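Local coordinates for guanine nucleotide exchange protein (Legionella pneumophila, PDB 1XSZ), which probably acts as a guanine nucleotide exchange factor for ADP-ribosylation factors, with a Sec7 domain whose active site lies under a C-terminal cap, at residues V128-A133 / G171-D176; G163-L168 / F177-L182; G240-T245 / D268-A273. All coordinates share one frame; numbering follows the deposited sequence.

Contact 1 of 3, residues V128-A133 / G171-D176; sequences VSNADA and GNNGGD
Ser129 and Asn172 make the one clear hydrogen bond between these segments. Ser129 N gives its hydrogen to Asn172 OD1 at 3.0 Å with an N-H...O angle of 159°, arriving in the amide's carbonyl plane on a lone pair. The other end of that amide is used as well: Asn172 ND2 donates to Asp176 O at 3.2 Å, so both ends of the group are tied and its rotation is fixed. Asn172 CG stands anti to the backbone N (chi1 -171°), which carries the amide over to the start of helix 131-149.

Capping and water bonds centre on Asn130, the N-cap of that helix, where Asn130 OD1 takes the N-H of Ala133 N at 2.8 Å. A water also donates to Asn130 OD1 at 2.9 Å and in turn accepts weakly from Asn173 N.

Van der Waals contact is slight: the Ala133 CB methyl rests 3.4 Å from Asn172 OD1, and the ring of Phe177 lies against Val128, Ala133 and Asn172.

Asn172 to Gly175 form a type I' turn, with a classic beta bulge of Gly171 and Asn172 facing Gly175. The chemistry implies a polar join, in which amide side chains and one water fasten this turn to a helix N-terminus.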
loop_
_atom_site.group_PDB
_atom_site.type_symbol
_atom_site.label_atom_id
_atom_site.label_comp_id
_atom_site.label_asym_id
_atom_site.label_seq_id
_atom_site.Cartn_x
_atom_site.Cartn_y
_atom_site.Cartn_z
ATOM N N VAL A 128 17.927 18.951 4.108
ATOM C CA VAL A 128 17.395 18.543 5.407
ATOM C C VAL A 128 18.479 17.972 6.316
ATOM O O VAL A 128 19.543 17.567 5.849
ATOM C CB VAL A 128 16.278 17.486 5.247
ATOM C CG1 VAL A 128 15.110 18.079 4.481
ATOM C CG2 VAL A 128 16.817 16.264 4.524
ATOM N N SER A 129 18.201 17.937 7.615
ATOM C CA SER A 129 19.156 17.421 8.591
ATOM C C SER A 129 19.387 15.922 8.416
ATOM O O SER A 129 20.527 15.456 8.434
ATOM C CB SER A 129 18.664 17.706 10.012
ATOM O OG SER A 129 19.604 17.264 10.977
ATOM N N ASN A 130 18.304 15.167 8.258
ATOM C CA ASN A 130 18.406 13.724 8.065
ATOM C C ASN A 130 17.249 13.180 7.234
ATOM O O ASN A 130 16.405 13.941 6.760
ATOM C CB ASN A 130 18.463 12.998 9.413
ATOM C CG ASN A 130 17.380 13.447 10.370
ATOM O OD1 ASN A 130 16.211 13.566 10.002
ATOM N ND2 ASN A 130 17.763 13.687 11.617
ATOM N N ALA A 131 17.220 11.862 7.056
ATOM C CA ALA A 131 16.172 11.215 6.273
ATOM C C ALA A 131 14.804 11.365 6.927
ATOM O O ALA A 131 13.795 11.515 6.237
ATOM C CB ALA A 131 16.501 9.738 6.083
ATOM N N ASP A 132 14.768 11.317 8.256
ATOM C CA ASP A 132 13.512 11.456 8.983
ATOM C C ASP A 132 12.905 12.828 8.727
ATOM O O ASP A 132 11.685 12.976 8.644
ATOM C CB ASP A 132 13.737 11.268 10.484
ATOM C CG ASP A 132 14.213 9.873 10.831
ATOM O OD1 ASP A 132 13.524 8.902 10.454
ATOM O OD2 ASP A 132 15.274 9.746 11.480
ATOM N N ALA A 133 13.760 13.836 8.603
ATOM C CA ALA A 133 13.291 15.188 8.348
ATOM C C ALA A 133 12.700 15.250 6.945
ATOM O O ALA A 133 11.694 15.923 6.716
ATOM C CB ALA A 133 14.445 16.178 8.486
ATOM N N GLY A 171 10.651 20.140 13.536
ATOM C CA GLY A 171 10.553 18.957 12.700
ATOM C C GLY A 171 11.814 18.591 11.942
ATOM O O GLY A 171 11.927 17.490 11.401
ATOM N N ASN A 172 12.768 19.513 11.895
ATOM C CA ASN A 172 14.017 19.258 11.193
ATOM C C ASN A 172 15.055 18.718 12.173
ATOM O O ASN A 172 15.969 19.433 12.591
ATOM C CB ASN A 172 14.511 20.546 10.529
ATOM C CG ASN A 172 15.692 20.313 9.606
ATOM O OD1 ASN A 172 15.917 19.200 9.130
ATOM N ND2 ASN A 172 16.447 21.373 9.337
ATOM N N ASN A 173 14.889 17.451 12.543
ATOM C CA ASN A 173 15.788 16.776 13.472
ATOM C C ASN A 173 15.926 17.565 14.770
ATOM O O ASN A 173 17.035 17.763 15.272
ATOM C CB ASN A 173 17.165 16.589 12.829
ATOM C CG ASN A 173 18.056 15.643 13.614
ATOM O OD1 ASN A 173 19.212 15.423 13.253
ATOM N ND2 ASN A 173 17.521 15.072 14.686
ATOM N N GLY A 174 14.799 18.011 15.311
ATOM C CA GLY A 174 14.824 18.775 16.546
ATOM C C GLY A 174 14.855 20.269 16.305
ATOM O O GLY A 174 14.391 21.053 17.135
ATOM N N GLY A 175 15.412 20.672 15.167
ATOM C CA GLY A 175 15.478 22.084 14.838
ATOM C C GLY A 175 14.383 22.453 13.859
ATOM O O GLY A 175 13.467 21.664 13.628
ATOM N N ASP A 176 14.464 23.647 13.282
ATOM C CA ASP A 176 13.455 24.085 12.326
ATOM C C ASP A 176 13.988 24.067 10.905
ATOM O O ASP A 176 15.200 24.049 10.677
ATOM C CB ASP A 176 12.981 25.509 12.635
ATOM C CG ASP A 176 12.480 25.670 14.055
ATOM O OD1 ASP A 176 11.846 24.733 14.578
ATOM O OD2 ASP A 176 12.713 26.751 14.640
HETATM O O HOH W 1 14.157 14.615 11.785
#

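Contact 2 of 3, residues G163-L168 / F177-L182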
loop_
_atom_site.group_PDB
_atom_site.type_symbol
_atom_site.label_atom_id
_atom_site.label_comp_id
_atom_site.label_asym_id
_atom_site.label_seq_id
_atom_site.Cartn_x
_atom_site.Cartn_y
_atom_site.Cartn_z
ATOM N N GLY A 163 0.886 28.855 8.899
ATOM C CA GLY A 163 0.455 27.651 9.589
ATOM C C GLY A 163 1.423 26.506 9.338
ATOM O O GLY A 163 1.693 25.696 10.222
ATOM N N LEU A 164 1.947 26.425 8.117
ATOM C CA LEU A 164 2.897 25.371 7.786
ATOM C C LEU A 164 4.153 25.521 8.644
ATOM O O LEU A 164 4.643 24.549 9.214
ATOM C CB LEU A 164 3.281 25.431 6.302
ATOM C CG LEU A 164 4.315 24.386 5.862
ATOM C CD1 LEU A 164 3.725 22.983 5.973
ATOM C CD2 LEU A 164 4.754 24.666 4.429
ATOM N N LYS A 165 4.661 26.747 8.736
ATOM C CA LYS A 165 5.860 27.011 9.521
ATOM C C LYS A 165 5.647 26.705 10.999
ATOM O O LYS A 165 6.519 26.131 11.648
ATOM C CB LYS A 165 6.303 28.467 9.330
ATOM C CG LYS A 165 6.813 28.751 7.921
ATOM C CD LYS A 165 7.354 30.171 7.755
ATOM C CE LYS A 165 6.254 31.214 7.816
ATOM N NZ LYS A 165 6.800 32.586 7.595
ATOM N N ARG A 166 4.483 27.070 11.524
ATOM C CA ARG A 166 4.189 26.820 12.929
ATOM C C ARG A 166 4.117 25.328 13.237
ATOM O O ARG A 166 4.690 24.852 14.219
ATOM C CB ARG A 166 2.864 27.483 13.327
ATOM C CG ARG A 166 2.480 27.229 14.780
ATOM C CD ARG A 166 1.167 27.895 15.186
ATOM N NE ARG A 166 0.002 27.337 14.503
ATOM C CZ ARG A 166 -0.540 27.847 13.403
ATOM N NH1 ARG A 166 -0.024 28.938 12.850
ATOM N NH2 ARG A 166 -1.603 27.270 12.856
ATOM N N ASN A 167 3.418 24.587 12.385
ATOM C CA ASN A 167 3.256 23.158 12.593
ATOM C C ASN A 167 4.515 22.317 12.413
ATOM O O ASN A 167 4.630 21.239 13.002
ATOM C CB ASN A 167 2.129 22.641 11.696
ATOM C CG ASN A 167 0.757 22.909 12.286
ATOM O OD1 ASN A 167 0.327 22.223 13.218
ATOM N ND2 ASN A 167 0.073 23.917 11.764
ATOM N N LEU A 168 5.461 22.800 11.613
ATOM C CA LEU A 168 6.692 22.050 11.391
ATOM C C LEU A 168 7.842 22.450 12.304
ATOM O O LEU A 168 8.963 21.969 12.136
ATOM C CB LEU A 168 7.136 22.162 9.929
ATOM C CG LEU A 168 6.273 21.395 8.922
ATOM C CD1 LEU A 168 6.883 21.506 7.534
ATOM C CD2 LEU A 168 6.177 19.936 9.332
ATOM N N PHE A 177 13.064 24.052 9.949
ATOM C CA PHE A 177 13.418 24.102 8.538
ATOM C C PHE A 177 13.519 25.596 8.254
ATOM O O PHE A 177 12.866 26.397 8.924
ATOM C CB PHE A 177 12.302 23.504 7.672
ATOM C CG PHE A 177 12.102 22.030 7.863
ATOM C CD1 PHE A 177 12.968 21.115 7.275
ATOM C CD2 PHE A 177 11.050 21.554 8.642
ATOM C CE1 PHE A 177 12.794 19.750 7.458
ATOM C CE2 PHE A 177 10.868 20.189 8.832
ATOM C CZ PHE A 177 11.741 19.285 8.241
ATOM N N ASP A 178 14.333 25.981 7.277
ATOM C CA ASP A 178 14.461 27.393 6.941
ATOM C C ASP A 178 13.101 27.949 6.529
ATOM O O ASP A 178 12.380 27.331 5.743
ATOM C CB ASP A 178 15.468 27.587 5.806
ATOM C CG ASP A 178 16.904 27.419 6.266
ATOM O OD1 ASP A 178 17.816 27.532 5.420
ATOM O OD2 ASP A 178 17.121 27.175 7.474
ATOM N N ALA A 179 12.757 29.113 7.066
ATOM C CA ALA A 179 11.482 29.760 6.774
ATOM C C ALA A 179 11.244 29.950 5.280
ATOM O O ALA A 179 10.155 29.668 4.776
ATOM C CB ALA A 179 11.410 31.107 7.485
ATOM N N LYS A 180 12.262 30.422 4.569
ATOM C CA LYS A 180 12.129 30.663 3.138
ATOM C C LYS A 180 12.021 29.368 2.347
ATOM O O LYS A 180 11.488 29.349 1.236
ATOM C CB LYS A 180 13.300 31.513 2.639
ATOM C CG LYS A 180 13.402 32.853 3.360
ATOM C CD LYS A 180 12.052 33.560 3.388
ATOM C CE LYS A 180 12.044 34.717 4.372
ATOM N NZ LYS A 180 10.691 35.329 4.487
ATOM N N PHE A 181 12.527 28.285 2.920
ATOM C CA PHE A 181 12.439 26.988 2.268
ATOM C C PHE A 181 10.977 26.543 2.339
ATOM O O PHE A 181 10.399 26.092 1.345
ATOM C CB PHE A 181 13.327 25.970 2.985
ATOM C CG PHE A 181 13.131 24.561 2.511
ATOM C CD1 PHE A 181 13.506 24.182 1.227
ATOM C CD2 PHE A 181 12.547 23.614 3.345
ATOM C CE1 PHE A 181 13.302 22.876 0.779
ATOM C CE2 PHE A 181 12.339 22.311 2.908
ATOM C CZ PHE A 181 12.718 21.941 1.621
ATOM N N LEU A 182 10.376 26.680 3.515
ATOM C CA LEU A 182 8.983 26.290 3.685
ATOM C C LEU A 182 8.045 27.185 2.882
ATOM O O LEU A 182 7.037 26.716 2.356
ATOM C CB LEU A 182 8.600 26.299 5.171
ATOM C CG LEU A 182 9.262 25.207 6.019
ATOM C CD1 LEU A 182 8.696 25.246 7.435
ATOM C CD2 LEU A 182 9.006 23.840 5.395
HETATM O O HOH W 2 10.448 24.004 10.928
#
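Leu182 points from helix 179-191 into the side of helix 161-167, and its atoms can be taken in order. Leu182 CB comes first, 4.2 Å from Leu164 CD2 and close to Lys165 CG as well. CG lies anti to the carbonyl carbon (chi1 -69°), and beyond it each methyl has its own closest neighbour. Leu182 CD1 settles on the root of Lys165, 3.9 Å from Lys165 CA and 4.0 Å from Lys165 CG. Leu182 CD2 comes closest to the Leu168 CD1 methyl, at 3.8 Å. The backbone is touched too: Leu164 CD2 sits 3.7 Å from Leu182 O.

Lys165 uses its aliphatic part here. Lys165 CD passes Ala179 CB at 4.2 Å, while the chain bends at chi3 and takes NZ on toward Glu183 and Asp162, both long, weak ion pairs. Glu183 also forms a salt bridge with Lys180, and its carboxylate probably eases the likeness of charge between the two lysines.

Where the segments join the loop between them, Leu168 CB packs against Phe177 CD2, and a water bridges the backbones, donating weakly to Leu168 O and accepting from Phe177 N at 2.8 Å. The floor of the contact is helix 131-149: Leu168 touches Leu136 and Gln140, and Leu182 touches Leu137. Two helices successive in the chain thus pack through leucines and the aliphatic part of a lysine, as part of the all-helical architecture of the Sec7 domain.

Contact 3 of 3, residues G240-T245 / D268-A273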
loop_
_atom_site.group_PDB
_atom_site.type_symbol
_atom_site.label_atom_id
_atom_site.label_comp_id
_atom_site.label_asym_id
_atom_site.label_seq_id
_atom_site.Cartn_x
_atom_site.Cartn_y
_atom_site.Cartn_z
ATOM N N GLY A 240 -11.093 -20.336 13.455
ATOM C CA GLY A 240 -10.878 -21.220 14.586
ATOM C C GLY A 240 -10.881 -20.543 15.942
ATOM O O GLY A 240 -11.251 -19.376 16.071
ATOM N N ASP A 241 -10.472 -21.293 16.960
ATOM C CA ASP A 241 -10.415 -20.781 18.322
ATOM C C ASP A 241 -8.959 -20.535 18.703
ATOM O O ASP A 241 -8.663 -20.088 19.810
ATOM C CB ASP A 241 -11.035 -21.793 19.293
ATOM C CG ASP A 241 -12.463 -22.163 18.922
ATOM O OD1 ASP A 241 -13.071 -22.978 19.647
ATOM O OD2 ASP A 241 -12.977 -21.643 17.909
ATOM N N ASN A 242 -8.053 -20.827 17.773
ATOM C CA ASN A 242 -6.623 -20.653 18.010
ATOM C C ASN A 242 -6.019 -19.524 17.182
ATOM O O ASN A 242 -4.829 -19.549 16.867
ATOM C CB ASN A 242 -5.880 -21.954 17.700
ATOM C CG ASN A 242 -6.412 -23.131 18.490
ATOM O OD1 ASN A 242 -6.404 -23.123 19.720
ATOM N ND2 ASN A 242 -6.881 -24.154 17.783
ATOM N N VAL A 243 -6.835 -18.537 16.831
ATOM C CA VAL A 243 -6.350 -17.413 16.043
ATOM C C VAL A 243 -5.994 -16.237 16.941
ATOM O O VAL A 243 -6.833 -15.738 17.693
ATOM C CB VAL A 243 -7.401 -16.948 15.008
ATOM C CG1 VAL A 243 -6.861 -15.764 14.210
ATOM C CG2 VAL A 243 -7.746 -18.093 14.073
ATOM N N LYS A 244 -4.739 -15.809 16.863
ATOM C CA LYS A 244 -4.267 -14.684 17.653
ATOM C C LYS A 244 -4.236 -13.462 16.747
ATOM O O LYS A 244 -4.179 -13.592 15.522
ATOM C CB LYS A 244 -2.864 -14.957 18.199
ATOM C CG LYS A 244 -1.802 -15.136 17.126
ATOM C CD LYS A 244 -0.409 -15.224 17.727
ATOM C CE LYS A 244 0.652 -15.313 16.639
ATOM N NZ LYS A 244 2.030 -15.328 17.203
ATOM N N THR A 245 -4.273 -12.280 17.347
ATOM C CA THR A 245 -4.257 -11.050 16.570
ATOM C C THR A 245 -3.384 -9.960 17.159
ATOM O O THR A 245 -3.157 -9.903 18.369
ATOM C CB THR A 245 -5.672 -10.460 16.427
ATOM O OG1 THR A 245 -6.240 -10.258 17.730
ATOM C CG2 THR A 245 -6.562 -11.384 15.622
ATOM N N ASP A 268 -2.977 -18.143 13.027
ATOM C CA ASP A 268 -3.450 -19.356 13.684
ATOM C C ASP A 268 -2.239 -19.979 14.369
ATOM O O ASP A 268 -1.274 -20.366 13.709
ATOM C CB ASP A 268 -4.038 -20.326 12.657
ATOM C CG ASP A 268 -4.680 -21.539 13.306
ATOM O OD1 ASP A 268 -3.968 -22.284 14.010
ATOM O OD2 ASP A 268 -5.897 -21.743 13.111
ATOM N N ASN A 269 -2.292 -20.067 15.694
ATOM C CA ASN A 269 -1.189 -20.613 16.479
ATOM C C ASN A 269 -0.875 -22.084 16.230
ATOM O O ASN A 269 0.175 -22.572 16.649
ATOM C CB ASN A 269 -1.459 -20.405 17.972
ATOM C CG ASN A 269 -1.491 -18.940 18.358
ATOM O OD1 ASN A 269 -0.526 -18.207 18.139
ATOM N ND2 ASN A 269 -2.603 -18.506 18.941
ATOM N N LYS A 270 -1.770 -22.789 15.547
ATOM C CA LYS A 270 -1.556 -24.208 15.279
ATOM C C LYS A 270 -1.151 -24.527 13.844
ATOM O O LYS A 270 -0.331 -25.414 13.611
ATOM C CB LYS A 270 -2.814 -25.000 15.647
ATOM C CG LYS A 270 -3.186 -24.902 17.117
ATOM C CD LYS A 270 -2.066 -25.428 18.004
ATOM C CE LYS A 270 -2.355 -25.168 19.472
ATOM N NZ LYS A 270 -2.462 -23.711 19.762
ATOM N N THR A 271 -1.721 -23.804 12.886
ATOM C CA THR A 271 -1.419 -24.034 11.477
ATOM C C THR A 271 -0.472 -22.987 10.901
ATOM O O THR A 271 0.094 -23.179 9.825
ATOM C CB THR A 271 -2.706 -24.026 10.635
ATOM O OG1 THR A 271 -3.304 -22.725 10.697
ATOM C CG2 THR A 271 -3.697 -25.054 11.165
ATOM N N SER A 272 -0.310 -21.881 11.622
ATOM C CA SER A 272 0.554 -20.785 11.198
ATOM C C SER A 272 -0.054 -19.991 10.045
ATOM O O SER A 272 0.585 -19.095 9.494
ATOM C CB SER A 272 1.939 -21.306 10.800
ATOM O OG SER A 272 2.621 -21.831 11.926
ATOM N N ALA A 273 -1.288 -20.327 9.680
ATOM C CA ALA A 273 -1.975 -19.611 8.610
ATOM C C ALA A 273 -2.069 -18.159 9.058
ATOM O O ALA A 273 -2.229 -17.881 10.246
ATOM C CB ALA A 273 -3.368 -20.190 8.397
HETATM O O HOH W 3 -7.852 -22.033 14.991
#
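Val243 and Asp268 face each other as an antiparallel, non-hydrogen-bonded pair with their CA atoms 4.2 Å apart, and just beyond them Asn269 N donates to Asn242 O at 2.8 Å, a nearly straight bond with an angle of 165° at the hydrogen. The same carbonyl oxygen also takes a CA-H...O contact from Asp268 CA.

Asp268 is the side chain that organises the second segment. Its CG lies anti to the backbone N (chi1 -174°), and OD1 accepts from two backbone N-H groups ahead of it. Lys270 N meets Asp268 OD1 nearly end-on at 2.7 Å. Thr271 N reaches Asp268 OD1 at 2.9 Å from above the carboxylate plane. A water donates to Asp268 OD2 at 2.7 Å and accepts from Asn242 N, so one carboxylate shapes its own turn and reaches the neighbouring segment through the water.

These bonds make an Asx turn within an Asx motif, set in the hairpin loop that links strands 260-268 and 274-280 of the antiparallel sheet in the capping domain. Strand 243-248 is outermost on this side of the sheet, and Lys244 bonds through its backbone with Thr267 next door. Val243 shares its face with Asp268 and packs on Ile232 and Leu266.

At the solvent side, Lys244 and Asn269 cross at about a right angle. The extended lysine chain passes the amide with Lys244 CD 3.0 Å from Asn269 OD1, while Asn269 ND2 lies 3.6 Å from Lys244 CB. Elsewhere in the contact, the Asn242 side chain crosses that of Lys270 at a slant, with Lys270 CG 3.8 Å from Asn242 ND2; the bends at chi2 and chi4 bring Lys270 NZ back toward Asn242 OD1 without close contact.

In the fold
Contacts 1 and 2 belong to one piece of the Sec7 domain: their segments alternate along the chain, their centres are 12 Å apart, and the ring of Phe177, part of contact 2, packs against Asn172, Ala133 and Val128 of contact 1. Contact 2 is the buried one, apolar apart from a bridging water, and joins helices 161-167 and 179-191. Contact 1 is only partly buried and polar, tying the loop between those helices to the start of helix 131-149. Contact 3 stands apart in the capping domain, its centre 48 Å from that of contact 2 and on the opposite side of the chain's centre. It is a surface contact at a sheet edge, held by a backbone bond and a carboxylate working through a water.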